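Local coordinates for tRNA (guanine(26)-N(2))-dimethyltransferase (Pyrococcus horikoshii, PDB 2DUL), which probably dimethylates the N2 amine of guanine 26 in a number of tRNAs, with S-adenosyl-L-methionine as methyl donor, at residues A[9-14]-A[92-97]; A[149-154]-A[206-211]; A[161-166]-A[224-229]; A[350-355]-A[362-367]. All blocks are in the same frame, centred on the assembly; numbering follows the deposited sequence.

Interactions 1, 2 and 4 are partly buried; interaction 3 is buried near the centre of the chain. Interactions 2 and 3 are linked by helix 192-209, which packs on the strands of interaction 3, though the two contacts do not touch. Interactions 1 and 4 lie on opposite sides of the chain's centre, with their own centres about 45 Å apart. The chemistry follows the place. Interaction 3 is a regular antiparallel ladder in the large sheet. Interaction 4 is a hairpin that ends in an ST turn. Interaction 1 joins an asparagine amide to a strand backbone, with a leucine beside it. Interaction 2 rests on a leucine and an arginine-tyrosine pair.

Interaction 1. Residues A[9-14]-A[92-97]; sequences GKAKIL and MLNFDG
Asn94 has CG anti to its carbonyl carbon, and chi2 of -83° turns the amide to meet the backbone of Lys12. Leu93 takes the other course, with CG anti to its N (chi1 -176°), and sends CD2 to the same backbone. The contact joins the end of helix 81-94 to strand 11-15, one half of a small two-stranded antiparallel sheet with strand 4-8.

The Asn94 amide bonds both the N and the O of Lys12. Lys12 N donates to Asn94 OD1 at 2.9 Å. This bond is nearly straight, 172° at the hydrogen, and uses a lone pair in the carbonyl plane. Asn94 ND2 gives its N-H to Lys12 O at 2.8 Å. That bond is more bent, and ND2 is tilted out of the Lys12 carbonyl plane. Asn94 ND2 also bonds Asn90 O, one turn back in the helix. The amide is therefore held at both its atoms, which fixes which way round it lies. Asn90 reaches the same strand through its own side chain, bonding Leu14 N.

Leu93 CD2 packs on the Lys12 carbonyl, 3.3 Å from Lys12 O. Its apolar contact is with Leu14 CG, 4.0 Å from Leu93 CD2. The Leu14 and Leu93 side chains cross at about a right angle. The Lys12 chain leads away, and only its CB comes near the amide. Ile13 points away and touches Thr58; its side chain is about 7 Å from that of Arg36, predicted to bind S-adenosyl-L-methionine. A water donates to both Asn94 OD1, at 2.6 Å, and Lys10 O, at 3.1 Å.

Interaction 2. Residues A[149-154]-A[206-211]; sequences TALRSA and RYAAKY
Leu151 reaches across to the backbone and side chains of helix 192-209. Its CD1 lies 3.5 Å from Tyr207 CB and also touches Ala208 N. Its CD2 meets Ala208 CB at 3.9 Å. The Leu151 and Tyr207 side chains cross at about a right angle, and the Tyr207 ring leads away from the contact. Leu151 CB lies against Tyr211 CE2.

Arg152 passes the Tyr211 ring obliquely. Its CG is 3.4 Å from both Tyr211 CZ and CE1. The chain bends at chi3 (-85°), which brings NE to the phenol oxygen. Arg152 NE donates to Tyr211 OH at 3.0 Å, with the oxygen only 3° out of the guanidinium plane. The planes of ring and guanidinium stand 58° apart.

The contact packs the C-terminal end of helix 144-153 against the C-terminal part of helix 192-209 and the Tyr211 that follows, in the class I-like methyltransferase fold. Asp148, one turn before Arg152 in helix 144-153, gathers the polar ends: it accepts from Tyr211 OH and makes salt bridges with Arg152 and Lys210. Lys210 CG covers one face of the Tyr211 ring, over its centre. Lys210 NZ bonds Tyr207 O at 2.9 Å, on a lone pair in the carbonyl plane.

Interaction 3. Residues A[161-166]-A[224-229]; sequences GVTATD and DHYFRA
Val162 and Ala229 face each other as a hydrogen-bonded antiparallel pair, and so do Ala164 and Phe227. Four backbone bonds join them. Val162 N donates to Ala229 O at 2.8 Å, and Ala229 N returns to Val162 O. Ala164 N donates to Phe227 O at 2.8 Å, and Phe227 N returns to Ala164 O with an N-H...O angle of 174°. Between these pairs, Thr163 and Arg228 form a non-hydrogen-bonded pair. CA-H...O contacts support the ladder, such as Thr163 CA to Phe227 O at 3.2 Å.

The two strands run at 166° to each other within the large mixed sheet. Strand 226-235 is inserted antiparallel between strands 158-164 and 213-223, the reversed strand characteristic of the class I methyltransferase sheet.

Apolar contacts are few between the two strands. Ala164 CB lies 4.2 Å from Phe227 CB. On that face, Leu200 of helix 192-209 covers Phe227 and Ala229. A polar atom, Ala164 O, sits in plane at the edge of the Phe227 ring.

The polar group is Arg228, on the opposite face with Thr163. Its chain bends at chi2 (-61°) and turns back over the neighbouring strand. Thr163 OG1 lies over one guanidinium face, 3.2 Å from Arg228 NH1, at an angle too poor for a bond. Arg228 NH1 instead makes a salt bridge with Asp136. Arg228 NH2 lies close to the like-charged Arg61 NH2; Arg61 is predicted to bind S-adenosyl-L-methionine.

Interaction 4. Residues A[350-355]-A[362-367]; sequences YEATRT and IKTSAP
Tyr350 lays one face of its ring on Ala366. Ala366 CB stands 3.9 Å from the ring centroid and 22° off the normal, a CH-pi contact. Ser365 OG lies instead at the edge of the ring, in its plane, 3.6 Å from Tyr350 CD2. Pro367 crosses the tyrosine at about a right angle and touches Tyr350 CE2 with its CD.

Thr364 turns its hydroxyl to the facing chain. OG1 is anti to its own N (chi1 -178°), which brings it to Glu351 O at 2.8 Å, where it donates. Ser365 N gives a second bond to Glu351 O, at 3.1 Å, so two donors hold this carbonyl. Thr364 OG1 also accepts from Ala366 N, which makes an ST turn. The Glu351 carboxylate runs beside Ser365: a water donates to Glu351 OE1 and is also bonded to Ser365 OG.

Lys363 and Thr355 cross at about a right angle. Lys363 CD rests 3.6 Å from Thr355 CB. Lys363 NZ makes a salt bridge with Glu194 and hydrogen bonds to Ile318 O and Leu320 O. Thr355 OG1 bonds Glu315. Thr353 OG1 comes against Lys363 CB at an angle. In the backbone, Thr353 and Lys363 form a hydrogen-bonded antiparallel pair. Thr353 N donates to Lys363 O at 3.0 Å, and Lys363 N to Thr353 O. On the other face Ala352 CB meets Ile362 CG2.

The arrangement is that of an antiparallel beta hairpin, strands 352-355 and 361-364, which strand 322-323 extends to a three-stranded sheet. Its exit runs through the ST turn and Pro367 at the N-cap of helix 368-375.

Interaction 1. Residues A[9-14]-A[92-97]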
loop_
_atom_site.group_PDB
_atom_site.type_symbol
_atom_site.label_atom_id
_atom_site.label_comp_id
_atom_site.label_asym_id
_atom_site.label_seq_id
_atom_site.Cartn_x
_atom_site.Cartn_y
_atom_site.Cartn_z
ATOM N N GLY A 9 -6.993 -1.337 -19.081
ATOM C CA GLY A 9 -6.351 -2.635 -19.171
ATOM C C GLY A 9 -7.164 -3.471 -20.144
ATOM O O GLY A 9 -7.633 -2.957 -21.161
ATOM N N LYS A 10 -7.350 -4.750 -19.836
ATOM C CA LYS A 10 -8.127 -5.628 -20.703
ATOM C C LYS A 10 -9.629 -5.530 -20.434
ATOM O O LYS A 10 -10.427 -6.207 -21.079
ATOM C CB LYS A 10 -7.671 -7.080 -20.523
ATOM C CG LYS A 10 -6.255 -7.345 -21.010
ATOM C CD LYS A 10 -5.874 -8.808 -20.844
ATOM C CE LYS A 10 -4.460 -9.069 -21.348
ATOM N NZ LYS A 10 -4.022 -10.462 -21.047
ATOM N N ALA A 11 -10.014 -4.674 -19.494
ATOM C CA ALA A 11 -11.422 -4.527 -19.142
ATOM C C ALA A 11 -12.144 -3.363 -19.811
ATOM O O ALA A 11 -11.582 -2.286 -19.998
ATOM C CB ALA A 11 -11.564 -4.406 -17.627
ATOM N N LYS A 12 -13.403 -3.602 -20.166
ATOM C CA LYS A 12 -14.258 -2.591 -20.779
ATOM C C LYS A 12 -15.424 -2.434 -19.814
ATOM O O LYS A 12 -16.114 -3.408 -19.504
ATOM C CB LYS A 12 -14.764 -3.063 -22.144
ATOM C CG LYS A 12 -13.659 -3.330 -23.150
ATOM C CD LYS A 12 -14.222 -3.693 -24.517
ATOM C CE LYS A 12 -13.110 -4.091 -25.473
ATOM N NZ LYS A 12 -12.368 -5.283 -24.965
ATOM N N ILE A 13 -15.637 -1.220 -19.323
ATOM C CA ILE A 13 -16.715 -0.986 -18.372
ATOM C C ILE A 13 -17.533 0.261 -18.658
ATOM O O ILE A 13 -17.123 1.138 -19.417
ATOM C CB ILE A 13 -16.172 -0.850 -16.934
ATOM C CG1 ILE A 13 -15.209 0.338 -16.863
ATOM C CG2 ILE A 13 -15.484 -2.144 -16.506
ATOM C CD1 ILE A 13 -14.827 0.743 -15.457
ATOM N N LEU A 14 -18.699 0.327 -18.028
ATOM C CA LEU A 14 -19.588 1.461 -18.174
ATOM C C LEU A 14 -19.537 2.255 -16.880
ATOM O O LEU A 14 -19.560 1.681 -15.789
ATOM C CB LEU A 14 -21.017 0.982 -18.434
ATOM C CG LEU A 14 -21.220 0.163 -19.711
ATOM C CD1 LEU A 14 -22.658 -0.323 -19.784
ATOM C CD2 LEU A 14 -20.871 1.015 -20.925
ATOM N N MET A 92 -20.845 -8.741 -17.024
ATOM C CA MET A 92 -21.388 -9.386 -18.211
ATOM C C MET A 92 -20.898 -8.745 -19.503
ATOM O O MET A 92 -21.082 -9.291 -20.591
ATOM C CB MET A 92 -22.915 -9.393 -18.157
ATOM C CG MET A 92 -23.447 -10.292 -17.053
ATOM S SD MET A 92 -22.436 -11.801 -16.897
ATOM C CE MET A 92 -22.952 -12.724 -18.369
ATOM N N LEU A 93 -20.264 -7.586 -19.376
ATOM C CA LEU A 93 -19.728 -6.892 -20.537
ATOM C C LEU A 93 -18.361 -7.480 -20.865
ATOM O O LEU A 93 -17.851 -7.309 -21.971
ATOM C CB LEU A 93 -19.593 -5.395 -20.240
ATOM C CG LEU A 93 -19.138 -4.485 -21.383
ATOM C CD1 LEU A 93 -20.101 -4.623 -22.555
ATOM C CD2 LEU A 93 -19.080 -3.041 -20.898
ATOM N N ASN A 94 -17.783 -8.193 -19.904
ATOM C CA ASN A 94 -16.460 -8.781 -20.076
ATOM C C ASN A 94 -16.431 -10.306 -20.028
ATOM O O ASN A 94 -15.408 -10.921 -20.329
ATOM C CB ASN A 94 -15.522 -8.223 -19.004
ATOM C CG ASN A 94 -15.290 -6.737 -19.159
ATOM O OD1 ASN A 94 -14.452 -6.313 -19.949
ATOM N ND2 ASN A 94 -16.049 -5.935 -18.419
ATOM N N PHE A 95 -17.550 -10.912 -19.650
ATOM C CA PHE A 95 -17.636 -12.365 -19.558
ATOM C C PHE A 95 -18.953 -12.865 -20.140
ATOM O O PHE A 95 -19.955 -12.151 -20.139
ATOM C CB PHE A 95 -17.535 -12.799 -18.093
ATOM C CG PHE A 95 -16.210 -12.488 -17.459
ATOM C CD1 PHE A 95 -15.144 -13.372 -17.577
ATOM C CD2 PHE A 95 -16.021 -11.301 -16.760
ATOM C CE1 PHE A 95 -13.905 -13.076 -17.008
ATOM C CE2 PHE A 95 -14.787 -10.997 -16.189
ATOM C CZ PHE A 95 -13.726 -11.889 -16.312
ATOM N N ASP A 96 -18.939 -14.092 -20.648
ATOM C CA ASP A 96 -20.142 -14.699 -21.204
ATOM C C ASP A 96 -20.682 -15.655 -20.152
ATOM O O ASP A 96 -20.044 -15.869 -19.122
ATOM C CB ASP A 96 -19.819 -15.470 -22.489
ATOM C CG ASP A 96 -19.316 -14.570 -23.600
ATOM O OD1 ASP A 96 -19.979 -13.551 -23.886
ATOM O OD2 ASP A 96 -18.260 -14.884 -24.190
ATOM N N GLY A 97 -21.854 -16.225 -20.402
ATOM C CA GLY A 97 -22.419 -17.156 -19.446
ATOM C C GLY A 97 -23.657 -16.650 -18.735
ATOM O O GLY A 97 -24.187 -15.584 -19.049
HETATM O O HOH W 1 -13.105 -7.444 -21.907
#

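Interaction 2. Residues A[149-154]-A[206-211]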
loop_
_atom_site.group_PDB
_atom_site.type_symbol
_atom_site.label_atom_id
_atom_site.label_comp_id
_atom_site.label_asym_id
_atom_site.label_seq_id
_atom_site.Cartn_x
_atom_site.Cartn_y
_atom_site.Cartn_z
ATOM N N THR A 149 -11.774 -6.901 10.468
ATOM C CA THR A 149 -12.524 -7.983 9.843
ATOM C C THR A 149 -11.739 -8.589 8.680
ATOM O O THR A 149 -11.770 -9.803 8.469
ATOM C CB THR A 149 -13.906 -7.498 9.356
ATOM O OG1 THR A 149 -14.605 -6.890 10.452
ATOM C CG2 THR A 149 -14.744 -8.678 8.845
ATOM N N ALA A 150 -11.022 -7.758 7.926
ATOM C CA ALA A 150 -10.238 -8.287 6.817
ATOM C C ALA A 150 -9.175 -9.242 7.361
ATOM O O ALA A 150 -8.851 -10.249 6.730
ATOM C CB ALA A 150 -9.573 -7.151 6.043
ATOM N N LEU A 151 -8.645 -8.924 8.537
ATOM C CA LEU A 151 -7.616 -9.749 9.158
ATOM C C LEU A 151 -8.152 -11.103 9.614
ATOM O O LEU A 151 -7.373 -12.009 9.917
ATOM C CB LEU A 151 -6.980 -9.005 10.335
ATOM C CG LEU A 151 -5.975 -7.929 9.922
ATOM C CD1 LEU A 151 -5.624 -7.044 11.112
ATOM C CD2 LEU A 151 -4.719 -8.603 9.360
ATOM N N ARG A 152 -9.477 -11.238 9.663
ATOM C CA ARG A 152 -10.110 -12.497 10.042
ATOM C C ARG A 152 -10.630 -13.232 8.800
ATOM O O ARG A 152 -10.739 -14.457 8.797
ATOM C CB ARG A 152 -11.268 -12.251 11.024
ATOM C CG ARG A 152 -10.834 -12.044 12.473
ATOM C CD ARG A 152 -12.017 -11.806 13.411
ATOM N NE ARG A 152 -12.413 -10.399 13.435
ATOM C CZ ARG A 152 -13.522 -9.910 12.893
ATOM N NH1 ARG A 152 -14.383 -10.706 12.273
ATOM N NH2 ARG A 152 -13.759 -8.606 12.953
ATOM N N SER A 153 -10.939 -12.475 7.749
ATOM C CA SER A 153 -11.455 -13.029 6.496
ATOM C C SER A 153 -10.354 -13.610 5.593
ATOM O O SER A 153 -10.592 -14.563 4.846
ATOM C CB SER A 153 -12.225 -11.945 5.733
ATOM O OG SER A 153 -12.866 -12.470 4.577
ATOM N N ALA A 154 -9.160 -13.028 5.642
ATOM C CA ALA A 154 -8.048 -13.537 4.841
ATOM C C ALA A 154 -7.563 -14.827 5.509
ATOM O O ALA A 154 -7.775 -15.009 6.702
ATOM C CB ALA A 154 -6.911 -12.519 4.813
ATOM N N ARG A 206 -0.053 -4.354 14.265
ATOM C CA ARG A 206 -0.606 -4.342 15.616
ATOM C C ARG A 206 -1.972 -5.014 15.694
ATOM O O ARG A 206 -2.207 -5.797 16.609
ATOM C CB ARG A 206 -0.674 -2.908 16.162
ATOM C CG ARG A 206 0.700 -2.364 16.585
ATOM C CD ARG A 206 0.610 -0.955 17.152
ATOM N NE ARG A 206 0.311 0.011 16.101
ATOM C CZ ARG A 206 -0.269 1.189 16.306
ATOM N NH1 ARG A 206 -0.620 1.553 17.531
ATOM N NH2 ARG A 206 -0.501 1.997 15.281
ATOM N N TYR A 207 -2.862 -4.741 14.739
ATOM C CA TYR A 207 -4.186 -5.376 14.753
ATOM C C TYR A 207 -4.102 -6.882 14.499
ATOM O O TYR A 207 -4.933 -7.653 14.996
ATOM C CB TYR A 207 -5.109 -4.767 13.692
ATOM C CG TYR A 207 -5.933 -3.586 14.166
ATOM C CD1 TYR A 207 -5.322 -2.398 14.559
ATOM C CD2 TYR A 207 -7.327 -3.668 14.235
ATOM C CE1 TYR A 207 -6.076 -1.311 15.016
ATOM C CE2 TYR A 207 -8.091 -2.592 14.691
ATOM C CZ TYR A 207 -7.461 -1.420 15.079
ATOM O OH TYR A 207 -8.203 -0.360 15.541
ATOM N N ALA A 208 -3.106 -7.297 13.724
ATOM C CA ALA A 208 -2.951 -8.710 13.378
ATOM C C ALA A 208 -2.458 -9.597 14.516
ATOM O O ALA A 208 -2.818 -10.776 14.591
ATOM C CB ALA A 208 -2.005 -8.849 12.182
ATOM N N ALA A 209 -1.636 -9.031 15.393
ATOM C CA ALA A 209 -1.045 -9.785 16.498
ATOM C C ALA A 209 -2.006 -10.585 17.367
ATOM O O ALA A 209 -1.690 -11.711 17.753
ATOM C CB ALA A 209 -0.186 -8.848 17.384
ATOM N N LYS A 210 -3.175 -10.030 17.677
ATOM C CA LYS A 210 -4.113 -10.756 18.531
ATOM C C LYS A 210 -4.621 -12.076 17.948
ATOM O O LYS A 210 -5.127 -12.918 18.680
ATOM C CB LYS A 210 -5.299 -9.864 18.930
ATOM C CG LYS A 210 -6.221 -9.438 17.800
ATOM C CD LYS A 210 -7.327 -8.546 18.363
ATOM C CE LYS A 210 -8.214 -7.961 17.267
ATOM N NZ LYS A 210 -7.432 -7.051 16.390
ATOM N N TYR A 211 -4.484 -12.260 16.639
ATOM C CA TYR A 211 -4.920 -13.499 15.999
ATOM C C TYR A 211 -3.738 -14.454 15.900
ATOM O O TYR A 211 -3.798 -15.464 15.197
ATOM C CB TYR A 211 -5.448 -13.194 14.597
ATOM C CG TYR A 211 -6.627 -12.248 14.617
ATOM C CD1 TYR A 211 -7.819 -12.614 15.245
ATOM C CD2 TYR A 211 -6.540 -10.979 14.046
ATOM C CE1 TYR A 211 -8.911 -11.731 15.308
ATOM C CE2 TYR A 211 -7.627 -10.084 14.105
ATOM C CZ TYR A 211 -8.805 -10.473 14.739
ATOM O OH TYR A 211 -9.875 -9.604 14.813
#

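Interaction 3. Residues A[161-166]-A[224-229]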
loop_
_atom_site.group_PDB
_atom_site.type_symbol
_atom_site.label_atom_id
_atom_site.label_comp_id
_atom_site.label_asym_id
_atom_site.label_seq_id
_atom_site.Cartn_x
_atom_site.Cartn_y
_atom_site.Cartn_z
ATOM N N GLY A 161 -4.046 -6.319 0.887
ATOM C CA GLY A 161 -3.673 -5.106 0.184
ATOM C C GLY A 161 -4.509 -4.007 0.804
ATOM O O GLY A 161 -5.736 -4.097 0.824
ATOM N N VAL A 162 -3.860 -2.975 1.325
ATOM C CA VAL A 162 -4.590 -1.893 1.964
ATOM C C VAL A 162 -4.185 -0.537 1.409
ATOM O O VAL A 162 -3.004 -0.272 1.187
ATOM C CB VAL A 162 -4.336 -1.876 3.491
ATOM C CG1 VAL A 162 -5.280 -0.892 4.162
ATOM C CG2 VAL A 162 -4.500 -3.281 4.070
ATOM N N THR A 163 -5.176 0.314 1.184
ATOM C CA THR A 163 -4.927 1.656 0.685
ATOM C C THR A 163 -5.565 2.674 1.618
ATOM O O THR A 163 -6.673 2.468 2.113
ATOM C CB THR A 163 -5.520 1.872 -0.723
ATOM O OG1 THR A 163 -4.931 0.947 -1.644
ATOM C CG2 THR A 163 -5.234 3.293 -1.203
ATOM N N ALA A 164 -4.847 3.754 1.880
ATOM C CA ALA A 164 -5.360 4.830 2.709
ATOM C C ALA A 164 -5.297 6.049 1.800
ATOM O O ALA A 164 -4.226 6.408 1.314
ATOM C CB ALA A 164 -4.484 5.032 3.940
ATOM N N THR A 165 -6.447 6.667 1.552
ATOM C CA THR A 165 -6.514 7.838 0.682
ATOM C C THR A 165 -6.329 9.151 1.428
ATOM O O THR A 165 -5.601 10.033 0.971
ATOM C CB THR A 165 -7.858 7.898 -0.064
ATOM O OG1 THR A 165 -8.030 6.701 -0.832
ATOM C CG2 THR A 165 -7.891 9.099 -1.000
ATOM N N ASP A 166 -6.993 9.292 2.567
ATOM C CA ASP A 166 -6.873 10.518 3.341
ATOM C C ASP A 166 -5.519 10.597 4.039
ATOM O O ASP A 166 -5.322 10.032 5.117
ATOM C CB ASP A 166 -8.008 10.615 4.365
ATOM C CG ASP A 166 -8.023 11.948 5.090
ATOM O OD1 ASP A 166 -7.462 12.923 4.545
ATOM O OD2 ASP A 166 -8.602 12.021 6.195
ATOM N N ASP A 224 1.118 9.986 -5.092
ATOM C CA ASP A 224 0.091 10.994 -5.312
ATOM C C ASP A 224 -0.989 11.039 -4.235
ATOM O O ASP A 224 -2.170 10.828 -4.507
ATOM C CB ASP A 224 -0.560 10.778 -6.680
ATOM C CG ASP A 224 -1.257 12.024 -7.197
ATOM O OD1 ASP A 224 -2.006 11.924 -8.192
ATOM O OD2 ASP A 224 -1.048 13.106 -6.611
ATOM N N HIS A 225 -0.564 11.303 -3.007
ATOM C CA HIS A 225 -1.465 11.430 -1.874
ATOM C C HIS A 225 -2.251 10.204 -1.426
ATOM O O HIS A 225 -3.337 10.329 -0.859
ATOM C CB HIS A 225 -2.413 12.602 -2.124
ATOM C CG HIS A 225 -1.702 13.900 -2.341
ATOM N ND1 HIS A 225 -0.834 14.436 -1.414
ATOM C CD2 HIS A 225 -1.703 14.754 -3.392
ATOM C CE1 HIS A 225 -0.330 15.563 -1.884
ATOM N NE2 HIS A 225 -0.842 15.778 -3.083
ATOM N N TYR A 226 -1.720 9.016 -1.693
ATOM C CA TYR A 226 -2.370 7.809 -1.221
ATOM C C TYR A 226 -1.289 6.848 -0.749
ATOM O O TYR A 226 -0.192 6.810 -1.303
ATOM C CB TYR A 226 -3.290 7.191 -2.293
ATOM C CG TYR A 226 -2.650 6.416 -3.422
ATOM C CD1 TYR A 226 -2.057 5.173 -3.197
ATOM C CD2 TYR A 226 -2.711 6.889 -4.735
ATOM C CE1 TYR A 226 -1.547 4.414 -4.253
ATOM C CE2 TYR A 226 -2.202 6.141 -5.801
ATOM C CZ TYR A 226 -1.623 4.902 -5.553
ATOM O OH TYR A 226 -1.133 4.144 -6.601
ATOM N N PHE A 227 -1.596 6.112 0.309
ATOM C CA PHE A 227 -0.653 5.168 0.890
ATOM C C PHE A 227 -1.110 3.753 0.582
ATOM O O PHE A 227 -2.294 3.433 0.714
ATOM C CB PHE A 227 -0.567 5.403 2.396
ATOM C CG PHE A 227 -0.219 6.820 2.764
ATOM C CD1 PHE A 227 -1.158 7.842 2.621
ATOM C CD2 PHE A 227 1.052 7.140 3.226
ATOM C CE1 PHE A 227 -0.834 9.163 2.935
ATOM C CE2 PHE A 227 1.390 8.457 3.544
ATOM C CZ PHE A 227 0.443 9.472 3.398
ATOM N N ARG A 228 -0.161 2.913 0.182
ATOM C CA ARG A 228 -0.436 1.534 -0.203
ATOM C C ARG A 228 0.436 0.542 0.564
ATOM O O ARG A 228 1.642 0.741 0.704
ATOM C CB ARG A 228 -0.151 1.364 -1.698
ATOM C CG ARG A 228 -1.328 0.991 -2.576
ATOM C CD ARG A 228 -1.956 -0.335 -2.183
ATOM N NE ARG A 228 -2.666 -0.941 -3.307
ATOM C CZ ARG A 228 -3.676 -1.797 -3.186
ATOM N NH1 ARG A 228 -4.111 -2.149 -1.983
ATOM N NH2 ARG A 228 -4.240 -2.316 -4.268
ATOM N N ALA A 229 -0.167 -0.543 1.035
ATOM C CA ALA A 229 0.589 -1.553 1.763
ATOM C C ALA A 229 0.132 -2.961 1.420
ATOM O O ALA A 229 -1.046 -3.296 1.570
ATOM C CB ALA A 229 0.464 -1.324 3.269
#

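Interaction 4. Residues A[350-355]-A[362-367]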
loop_
_atom_site.group_PDB
_atom_site.type_symbol
_atom_site.label_atom_id
_atom_site.label_comp_id
_atom_site.label_asym_id
_atom_site.label_seq_id
_atom_site.Cartn_x
_atom_site.Cartn_y
_atom_site.Cartn_z
ATOM N N TYR A 350 29.546 4.694 0.693
ATOM C CA TYR A 350 28.219 4.529 1.281
ATOM C C TYR A 350 27.155 4.223 0.237
ATOM O O TYR A 350 27.276 4.605 -0.926
ATOM C CB TYR A 350 27.779 5.791 2.035
ATOM C CG TYR A 350 28.630 6.138 3.228
ATOM C CD1 TYR A 350 29.714 7.005 3.108
ATOM C CD2 TYR A 350 28.374 5.565 4.475
ATOM C CE1 TYR A 350 30.527 7.289 4.200
ATOM C CE2 TYR A 350 29.178 5.842 5.571
ATOM C CZ TYR A 350 30.256 6.703 5.427
ATOM O OH TYR A 350 31.073 6.955 6.504
ATOM N N GLU A 351 26.108 3.529 0.663
ATOM C CA GLU A 351 24.999 3.223 -0.225
ATOM C C GLU A 351 24.152 4.489 -0.238
ATOM O O GLU A 351 23.949 5.112 0.805
ATOM C CB GLU A 351 24.182 2.066 0.335
ATOM C CG GLU A 351 24.913 0.736 0.343
ATOM C CD GLU A 351 24.307 -0.236 1.330
ATOM O OE1 GLU A 351 24.502 -0.037 2.549
ATOM O OE2 GLU A 351 23.630 -1.190 0.893
ATOM N N ALA A 352 23.671 4.878 -1.413
ATOM C CA ALA A 352 22.850 6.074 -1.533
ATOM C C ALA A 352 22.009 6.002 -2.794
ATOM O O ALA A 352 22.525 5.711 -3.873
ATOM C CB ALA A 352 23.736 7.311 -1.568
ATOM N N THR A 353 20.714 6.264 -2.654
ATOM C CA THR A 353 19.801 6.235 -3.791
ATOM C C THR A 353 18.737 7.308 -3.623
ATOM O O THR A 353 18.596 7.901 -2.552
ATOM C CB THR A 353 19.041 4.891 -3.897
ATOM O OG1 THR A 353 18.097 4.797 -2.818
ATOM C CG2 THR A 353 19.999 3.713 -3.832
ATOM N N ARG A 354 17.993 7.550 -4.694
ATOM C CA ARG A 354 16.897 8.502 -4.652
ATOM C C ARG A 354 15.757 7.696 -4.032
ATOM O O ARG A 354 15.877 6.481 -3.869
ATOM C CB ARG A 354 16.511 8.938 -6.069
ATOM C CG ARG A 354 17.546 9.795 -6.780
ATOM C CD ARG A 354 17.242 9.886 -8.271
ATOM N NE ARG A 354 18.214 10.707 -8.990
ATOM C CZ ARG A 354 18.205 12.036 -9.010
ATOM N NH1 ARG A 354 19.135 12.696 -9.689
ATOM N NH2 ARG A 354 17.257 12.708 -8.366
ATOM N N THR A 355 14.661 8.358 -3.681
ATOM C CA THR A 355 13.516 7.651 -3.110
ATOM C C THR A 355 12.210 8.178 -3.683
ATOM O O THR A 355 12.077 9.374 -3.939
ATOM C CB THR A 355 13.454 7.783 -1.572
ATOM O OG1 THR A 355 12.194 7.274 -1.108
ATOM C CG2 THR A 355 13.604 9.246 -1.141
ATOM N N ILE A 362 17.121 11.569 -0.138
ATOM C CA ILE A 362 18.168 10.602 -0.427
ATOM C C ILE A 362 18.245 9.571 0.690
ATOM O O ILE A 362 18.407 9.922 1.863
ATOM C CB ILE A 362 19.555 11.276 -0.560
ATOM C CG1 ILE A 362 19.569 12.224 -1.760
ATOM C CG2 ILE A 362 20.635 10.207 -0.734
ATOM C CD1 ILE A 362 20.805 13.105 -1.819
ATOM N N LYS A 363 18.098 8.306 0.314
ATOM C CA LYS A 363 18.189 7.195 1.254
ATOM C C LYS A 363 19.678 6.882 1.288
ATOM O O LYS A 363 20.314 6.765 0.237
ATOM C CB LYS A 363 17.441 5.966 0.720
ATOM C CG LYS A 363 16.272 5.462 1.576
ATOM C CD LYS A 363 14.989 6.181 1.245
ATOM C CE LYS A 363 13.759 5.409 1.726
ATOM N NZ LYS A 363 13.694 5.216 3.204
ATOM N N THR A 364 20.246 6.750 2.477
ATOM C CA THR A 364 21.660 6.446 2.563
ATOM C C THR A 364 22.042 5.787 3.873
ATOM O O THR A 364 21.394 5.994 4.900
ATOM C CB THR A 364 22.519 7.714 2.388
ATOM O OG1 THR A 364 23.906 7.358 2.432
ATOM C CG2 THR A 364 22.229 8.721 3.488
ATOM N N SER A 365 23.099 4.985 3.824
ATOM C CA SER A 365 23.601 4.308 5.011
ATOM C C SER A 365 24.478 5.270 5.811
ATOM O O SER A 365 24.780 5.028 6.979
ATOM C CB SER A 365 24.427 3.083 4.599
ATOM O OG SER A 365 25.495 3.453 3.732
ATOM N N ALA A 366 24.873 6.370 5.179
ATOM C CA ALA A 366 25.741 7.354 5.819
ATOM C C ALA A 366 25.145 8.029 7.048
ATOM O O ALA A 366 23.943 8.262 7.120
ATOM C CB ALA A 366 26.149 8.421 4.805
ATOM N N PRO A 367 25.992 8.337 8.043
ATOM C CA PRO A 367 25.528 8.999 9.266
ATOM C C PRO A 367 25.106 10.419 8.888
ATOM O O PRO A 367 25.597 10.971 7.906
ATOM C CB PRO A 367 26.771 9.001 10.158
ATOM C CG PRO A 367 27.560 7.816 9.663
ATOM C CD PRO A 367 27.400 7.924 8.173
HETATM O O HOH W 2 27.035 1.343 2.995
#